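Local coordinates for protein toll-like receptor 6, Variable lymphocyte receptor B (Mus musculus, PDB 3A79) that probably recognises diacylated microbial lipopeptides together with TLR2, studied here as its leucine-rich ectodomain fused to a hagfish variable lymphocyte receptor fragment, at residues L220-L225 and L251-L256; V278-I283 and L304-I309. One frame throughout, in Å; residues are numbered along the deposited sequence.

Interaction 1 (L220-L225 and L251-L256). With NAG (2-acetamido-2-deoxy-beta-D-glucopyranose), chain E.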
loop_
_atom_site.group_PDB
_atom_site.type_symbol
_atom_site.label_atom_id
_atom_site.label_comp_id
_atom_site.label_asym_id
_atom_site.label_seq_id
_atom_site.Cartn_x
_atom_site.Cartn_y
_atom_site.Cartn_z
ATOM N N LEU B 220 -6.024 -42.264 -12.685
ATOM C CA LEU B 220 -5.538 -41.291 -11.716
ATOM C C LEU B 220 -6.293 -39.973 -11.831
ATOM O O LEU B 220 -6.454 -39.441 -12.920
ATOM C CB LEU B 220 -4.045 -41.046 -11.915
ATOM C CG LEU B 220 -3.388 -40.359 -10.730
ATOM C CD1 LEU B 220 -3.749 -41.102 -9.453
ATOM C CD2 LEU B 220 -1.896 -40.277 -10.912
ATOM N N GLY B 221 -6.765 -39.449 -10.709
ATOM C CA GLY B 221 -7.531 -38.224 -10.744
ATOM C C GLY B 221 -6.652 -37.039 -10.417
ATOM O O GLY B 221 -6.789 -35.957 -10.991
ATOM N N HIS B 222 -5.732 -37.255 -9.489
ATOM C CA HIS B 222 -4.911 -36.182 -8.969
ATOM C C HIS B 222 -3.556 -36.750 -8.596
ATOM O O HIS B 222 -3.446 -37.651 -7.764
ATOM C CB HIS B 222 -5.597 -35.562 -7.749
ATOM C CG HIS B 222 -4.971 -34.290 -7.267
ATOM N ND1 HIS B 222 -4.538 -33.300 -8.122
ATOM C CD2 HIS B 222 -4.736 -33.833 -6.014
ATOM C CE1 HIS B 222 -4.047 -32.296 -7.418
ATOM N NE2 HIS B 222 -4.153 -32.595 -6.136
ATOM N N LEU B 223 -2.526 -36.249 -9.259
ATOM C CA LEU B 223 -1.167 -36.575 -8.888
ATOM C C LEU B 223 -0.691 -35.443 -8.021
ATOM O O LEU B 223 -0.984 -34.285 -8.304
ATOM C CB LEU B 223 -0.278 -36.667 -10.119
ATOM C CG LEU B 223 1.196 -36.807 -9.764
ATOM C CD1 LEU B 223 1.451 -38.180 -9.145
ATOM C CD2 LEU B 223 2.012 -36.609 -11.003
ATOM N N GLN B 224 0.039 -35.755 -6.963
ATOM C CA GLN B 224 0.555 -34.694 -6.118
ATOM C C GLN B 224 1.943 -34.969 -5.563
ATOM O O GLN B 224 2.161 -35.973 -4.880
ATOM C CB GLN B 224 -0.413 -34.415 -4.992
ATOM C CG GLN B 224 -0.190 -33.069 -4.392
ATOM C CD GLN B 224 -0.737 -32.990 -3.009
ATOM O OE1 GLN B 224 -1.757 -33.620 -2.710
ATOM N NE2 GLN B 224 -0.055 -32.234 -2.137
ATOM N N LEU B 225 2.874 -34.064 -5.862
ATOM C CA LEU B 225 4.269 -34.237 -5.473
ATOM C C LEU B 225 4.667 -33.158 -4.489
ATOM O O LEU B 225 4.325 -31.994 -4.682
ATOM C CB LEU B 225 5.215 -34.148 -6.680
ATOM C CG LEU B 225 4.895 -34.682 -8.074
ATOM C CD1 LEU B 225 6.185 -34.763 -8.854
ATOM C CD2 LEU B 225 4.222 -36.032 -8.031
ATOM N N LEU B 251 -8.459 -37.060 -18.136
ATOM C CA LEU B 251 -7.811 -35.889 -17.547
ATOM C C LEU B 251 -7.424 -36.157 -16.106
ATOM O O LEU B 251 -7.962 -37.060 -15.470
ATOM C CB LEU B 251 -8.726 -34.661 -17.600
ATOM C CG LEU B 251 -9.010 -34.045 -18.968
ATOM C CD1 LEU B 251 -7.705 -33.692 -19.656
ATOM C CD2 LEU B 251 -9.852 -34.987 -19.843
ATOM N N LEU B 252 -6.487 -35.368 -15.598
ATOM C CA LEU B 252 -6.111 -35.431 -14.195
ATOM C C LEU B 252 -5.590 -34.077 -13.753
ATOM O O LEU B 252 -5.159 -33.264 -14.566
ATOM C CB LEU B 252 -5.049 -36.507 -13.933
ATOM C CG LEU B 252 -3.565 -36.166 -14.141
ATOM C CD1 LEU B 252 -2.679 -37.094 -13.332
ATOM C CD2 LEU B 252 -3.172 -36.215 -15.610
ATOM N N ASN B 253 -5.645 -33.844 -12.452
ATOM C CA ASN B 253 -5.086 -32.646 -11.871
ATOM C C ASN B 253 -3.659 -32.935 -11.407
ATOM O O ASN B 253 -3.323 -34.068 -11.069
ATOM C CB ASN B 253 -5.965 -32.166 -10.713
ATOM C CG ASN B 253 -7.394 -31.827 -11.149
ATOM O OD1 ASN B 253 -7.635 -31.477 -12.307
ATOM N ND2 ASN B 253 -8.345 -31.921 -10.206
ATOM N N VAL B 254 -2.811 -31.915 -11.424
ATOM C CA VAL B 254 -1.459 -32.035 -10.894
ATOM C C VAL B 254 -1.175 -30.929 -9.865
ATOM O O VAL B 254 -1.516 -29.756 -10.065
ATOM C CB VAL B 254 -0.394 -32.058 -12.019
ATOM C CG1 VAL B 254 1.002 -31.887 -11.457
ATOM C CG2 VAL B 254 -0.471 -33.355 -12.770
ATOM N N THR B 255 -0.574 -31.320 -8.749
ATOM C CA THR B 255 -0.205 -30.368 -7.722
ATOM C C THR B 255 1.254 -30.506 -7.306
ATOM O O THR B 255 1.694 -31.570 -6.861
ATOM C CB THR B 255 -1.091 -30.522 -6.512
ATOM O OG1 THR B 255 -2.431 -30.191 -6.881
ATOM C CG2 THR B 255 -0.632 -29.600 -5.400
ATOM N N LEU B 256 1.996 -29.415 -7.473
ATOM C CA LEU B 256 3.383 -29.322 -7.036
ATOM C C LEU B 256 3.466 -28.529 -5.717
ATOM O O LEU B 256 2.991 -27.407 -5.651
ATOM C CB LEU B 256 4.206 -28.645 -8.140
ATOM C CG LEU B 256 4.870 -29.538 -9.206
ATOM C CD1 LEU B 256 4.083 -30.815 -9.473
ATOM C CD2 LEU B 256 5.170 -28.778 -10.516
HETATM C C1 NAG E . -9.674 -31.615 -10.700
HETATM C C2 NAG E . -10.615 -32.503 -9.861
HETATM C C3 NAG E . -11.982 -31.934 -9.456
HETATM C C4 NAG E . -12.138 -30.423 -9.563
HETATM C C5 NAG E . -11.272 -29.795 -10.637
HETATM C C6 NAG E . -11.220 -28.315 -10.317
HETATM C C7 NAG E . -10.807 -33.992 -11.846
HETATM C C8 NAG E . -11.545 -33.066 -12.781
HETATM N N2 NAG E . -10.899 -33.768 -10.532
HETATM O O3 NAG E . -12.228 -32.303 -8.115
HETATM O O4 NAG E . -13.501 -30.101 -9.782
HETATM O O5 NAG E . -9.934 -30.236 -10.573
HETATM O O6 NAG E . -10.736 -28.184 -8.995
HETATM O O7 NAG E . -10.151 -34.940 -12.276
#
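The imidazole of His-222 presents its edge to the next strand: Asn-253 CA lies at that edge, in the ring plane, while Asn-253 CB sits obliquely to it; the closeness of Thr-255 OG1 to the same ring is doubtful. Ring and Asn-253 amide are turned 74° apart, and the two side chains cross at about a right angle. This is the concave parallel ladder of a leucine-rich-repeat solenoid, in the TLR6 part of the fusion. Strands 222-225 and 252-256 run side by side, 4.7 Å between axes. Their backbones alternate donors and acceptors: Asn-253 N bonds Gly-221 O, Leu-223 N bonds Asn-253 O at 2.9 Å, Thr-255 N bonds Leu-223 O, and Leu-225 N bonds Thr-255 O. His-222 ND1 adds a weak bond to Asn-253 O at 3.3 Å, so that carbonyl receives two donors. With CG trans to its own nitrogen (chi1 -160°), Gln-224 lays its chain alongside Thr-255, CG to CB 3.4 Å, both pointing the same way.

His-222, Gln-224, Asn-253 and Thr-255 share one face; Leu-223, Leu-225, Val-254 and Leu-256 turn to the other, where helix 235-246 packs on Leu-223 and Leu-225. There Leu-252 CD1 touches Leu-223 CB at 4.0 Å and Leu-220 CD2 at 4.1 Å, reaching across the corner the chain turns at Gly-221, and Leu-256 CD1 lies beside Leu-225 CG. On the polar face Asn-253 carries an N-linked glycan, its ND2 bonded covalently to C1 of the first N-acetylglucosamine at 1.5 Å.

Interaction 2 (V278-I283 and L304-I309). With NAG (2-acetamido-2-deoxy-beta-D-glucopyranose), chain E.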
loop_
_atom_site.group_PDB
_atom_site.type_symbol
_atom_site.label_atom_id
_atom_site.label_comp_id
_atom_site.label_asym_id
_atom_site.label_seq_id
_atom_site.Cartn_x
_atom_site.Cartn_y
_atom_site.Cartn_z
ATOM N N VAL B 278 -3.424 -32.631 -18.566
ATOM C CA VAL B 278 -3.612 -32.035 -17.253
ATOM C C VAL B 278 -4.594 -30.868 -17.342
ATOM O O VAL B 278 -4.334 -29.876 -18.030
ATOM C CB VAL B 278 -2.272 -31.588 -16.642
ATOM C CG1 VAL B 278 -2.499 -30.929 -15.299
ATOM C CG2 VAL B 278 -1.335 -32.780 -16.501
ATOM N N GLU B 279 -5.730 -31.013 -16.656
ATOM C CA GLU B 279 -6.811 -30.025 -16.687
ATOM C C GLU B 279 -6.581 -28.897 -15.685
ATOM O O GLU B 279 -6.680 -27.719 -16.024
ATOM C CB GLU B 279 -8.168 -30.696 -16.424
ATOM C CG GLU B 279 -9.369 -29.859 -16.860
ATOM C CD GLU B 279 -10.707 -30.459 -16.440
ATOM O OE1 GLU B 279 -10.750 -31.234 -15.453
ATOM O OE2 GLU B 279 -11.721 -30.136 -17.101
ATOM N N TYR B 280 -6.285 -29.261 -14.444
ATOM C CA TYR B 280 -5.935 -28.269 -13.442
ATOM C C TYR B 280 -4.509 -28.468 -12.930
ATOM O O TYR B 280 -4.152 -29.542 -12.461
ATOM C CB TYR B 280 -6.928 -28.298 -12.288
ATOM C CG TYR B 280 -8.309 -27.825 -12.661
ATOM C CD1 TYR B 280 -9.144 -28.623 -13.421
ATOM C CD2 TYR B 280 -8.786 -26.583 -12.243
ATOM C CE1 TYR B 280 -10.419 -28.207 -13.767
ATOM C CE2 TYR B 280 -10.066 -26.155 -12.586
ATOM C CZ TYR B 280 -10.878 -26.981 -13.351
ATOM O OH TYR B 280 -12.154 -26.603 -13.716
ATOM N N LEU B 281 -3.699 -27.420 -13.034
ATOM C CA LEU B 281 -2.337 -27.424 -12.517
ATOM C C LEU B 281 -2.223 -26.480 -11.328
ATOM O O LEU B 281 -2.585 -25.310 -11.431
ATOM C CB LEU B 281 -1.373 -26.984 -13.607
ATOM C CG LEU B 281 0.088 -26.997 -13.202
ATOM C CD1 LEU B 281 0.402 -28.327 -12.560
ATOM C CD2 LEU B 281 0.930 -26.786 -14.424
ATOM N N ASN B 282 -1.732 -26.987 -10.200
ATOM C CA ASN B 282 -1.603 -26.179 -8.981
ATOM C C ASN B 282 -0.196 -26.209 -8.414
ATOM O O ASN B 282 0.422 -27.267 -8.318
ATOM C CB ASN B 282 -2.573 -26.661 -7.906
ATOM C CG ASN B 282 -3.973 -26.854 -8.432
ATOM O OD1 ASN B 282 -4.700 -25.890 -8.652
ATOM N ND2 ASN B 282 -4.363 -28.109 -8.639
ATOM N N ILE B 283 0.304 -25.045 -8.030
ATOM C CA ILE B 283 1.632 -24.947 -7.439
ATOM C C ILE B 283 1.562 -24.186 -6.112
ATOM O O ILE B 283 0.974 -23.114 -6.037
ATOM C CB ILE B 283 2.627 -24.280 -8.419
ATOM C CG1 ILE B 283 2.763 -25.126 -9.680
ATOM C CG2 ILE B 283 3.976 -24.065 -7.765
ATOM C CD1 ILE B 283 3.367 -24.387 -10.850
ATOM N N LEU B 304 -5.134 -27.886 -20.443
ATOM C CA LEU B 304 -5.174 -27.001 -19.289
ATOM C C LEU B 304 -6.365 -26.057 -19.259
ATOM O O LEU B 304 -6.572 -25.254 -20.166
ATOM C CB LEU B 304 -3.900 -26.166 -19.212
ATOM C CG LEU B 304 -2.833 -26.616 -18.223
ATOM C CD1 LEU B 304 -1.954 -25.441 -17.876
ATOM C CD2 LEU B 304 -3.463 -27.172 -16.970
ATOM N N LYS B 305 -7.131 -26.142 -18.186
ATOM C CA LYS B 305 -8.180 -25.175 -17.933
ATOM C C LYS B 305 -7.687 -24.127 -16.938
ATOM O O LYS B 305 -8.098 -22.967 -17.007
ATOM C CB LYS B 305 -9.432 -25.878 -17.404
ATOM C CG LYS B 305 -10.588 -24.954 -17.059
ATOM C CD LYS B 305 -11.854 -25.769 -16.786
ATOM C CE LYS B 305 -12.986 -24.924 -16.205
ATOM N NZ LYS B 305 -14.136 -25.794 -15.832
ATOM N N SER B 306 -6.784 -24.527 -16.038
ATOM C CA SER B 306 -6.426 -23.678 -14.898
ATOM C C SER B 306 -5.019 -23.819 -14.343
ATOM O O SER B 306 -4.659 -24.867 -13.825
ATOM C CB SER B 306 -7.397 -23.912 -13.733
ATOM O OG SER B 306 -6.720 -23.783 -12.488
ATOM N N LEU B 307 -4.250 -22.736 -14.398
ATOM C CA LEU B 307 -3.035 -22.620 -13.594
ATOM C C LEU B 307 -3.345 -21.866 -12.304
ATOM O O LEU B 307 -4.075 -20.873 -12.300
ATOM C CB LEU B 307 -1.931 -21.902 -14.360
ATOM C CG LEU B 307 -0.578 -21.933 -13.658
ATOM C CD1 LEU B 307 -0.212 -23.363 -13.325
ATOM C CD2 LEU B 307 0.479 -21.296 -14.540
ATOM N N MET B 308 -2.800 -22.349 -11.199
ATOM C CA MET B 308 -3.034 -21.714 -9.915
ATOM C C MET B 308 -1.757 -21.745 -9.086
ATOM O O MET B 308 -1.314 -22.810 -8.655
ATOM C CB MET B 308 -4.145 -22.436 -9.167
ATOM C CG MET B 308 -4.766 -21.607 -8.063
ATOM S SD MET B 308 -4.713 -22.378 -6.441
ATOM C CE MET B 308 -2.994 -22.131 -6.061
ATOM N N ILE B 309 -1.165 -20.574 -8.870
ATOM C CA ILE B 309 0.062 -20.461 -8.094
ATOM C C ILE B 309 -0.200 -19.667 -6.817
ATOM O O ILE B 309 -0.836 -18.613 -6.855
ATOM C CB ILE B 309 1.174 -19.789 -8.912
ATOM C CG1 ILE B 309 1.265 -20.431 -10.294
ATOM C CG2 ILE B 309 2.499 -19.925 -8.212
ATOM C CD1 ILE B 309 2.554 -20.132 -11.020
HETATM C C1 NAG E . -9.674 -31.615 -10.700
HETATM C C2 NAG E . -10.615 -32.503 -9.861
HETATM C C3 NAG E . -11.982 -31.934 -9.456
HETATM C C4 NAG E . -12.138 -30.423 -9.563
HETATM C C5 NAG E . -11.272 -29.795 -10.637
HETATM C C6 NAG E . -11.220 -28.315 -10.317
HETATM C C7 NAG E . -10.807 -33.992 -11.846
HETATM C C8 NAG E . -11.545 -33.066 -12.781
HETATM N N2 NAG E . -10.899 -33.768 -10.532
HETATM O O3 NAG E . -12.228 -32.303 -8.115
HETATM O O4 NAG E . -13.501 -30.101 -9.782
HETATM O O5 NAG E . -9.934 -30.236 -10.573
HETATM O O6 NAG E . -10.736 -28.184 -8.995
HETATM O O7 NAG E . -10.151 -34.940 -12.276
#
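Glu-279 O is gripped by two successive backbone amides. Lys-305 N comes in the carbonyl plane, on a lone pair, at 2.7 Å, and Ser-306 N approaches nearly along the C=O axis at 3.2 Å. Beyond this start the parallel ladder of the leucine-rich-repeat solenoid, in the TLR6 part of the fusion, runs regularly: Leu-281 N to Ser-306 O, Met-308 N to Leu-281 O, and Ile-283 N to Met-308 O at 2.8 Å.

Tyr-280, its CG swung beside the backbone nitrogen (chi1 -68°), holds its ring under the glycan: C6 of the N-acetylglucosamine stands over the centre of one face, a CH-pi type of approach. The extended Lys-305 chain runs alongside the tyrosine, and its NZ makes a weak bond to Tyr-280 OH at 3.0 Å. Replacing Tyr-280 by alanine is likely to leave C6 without its aromatic face and Lys-305 NZ without this weak partner.

On the other face, Leu-281 CG meets Leu-307 CD1 at 3.6 Å, side by side, while Leu-304 CD2 packs on Leu-281 CB. That apolar layer backs onto Phe-270 and Phe-273 of helix 263-273, with strand 252-261 flanking one edge of the pair and strand 335-339 the other.

How the interactions relate
Interactions 1 and 2 are neighbouring rungs of the same solenoid ladder, their centres 10 Å apart, and they follow one another along the chain. Strands 252-261 and 278-288 join them directly: Asn-282 N lies 2.8 Å from Val-254 O, and Asn-282 O lies 2.8 Å from Leu-256 N, both probable hydrogen bonds. Side chains add to the seam, with a weak bond from Asn-282 ND2 to Thr-255 OG1 (3.3 Å) and another from Tyr-280 N to Asn-253 OD1. The glycan spans both: its first sugar is attached in interaction 1 and rests on an aromatic ring of interaction 2. This is a carbohydrate attachment rather than a binding pocket.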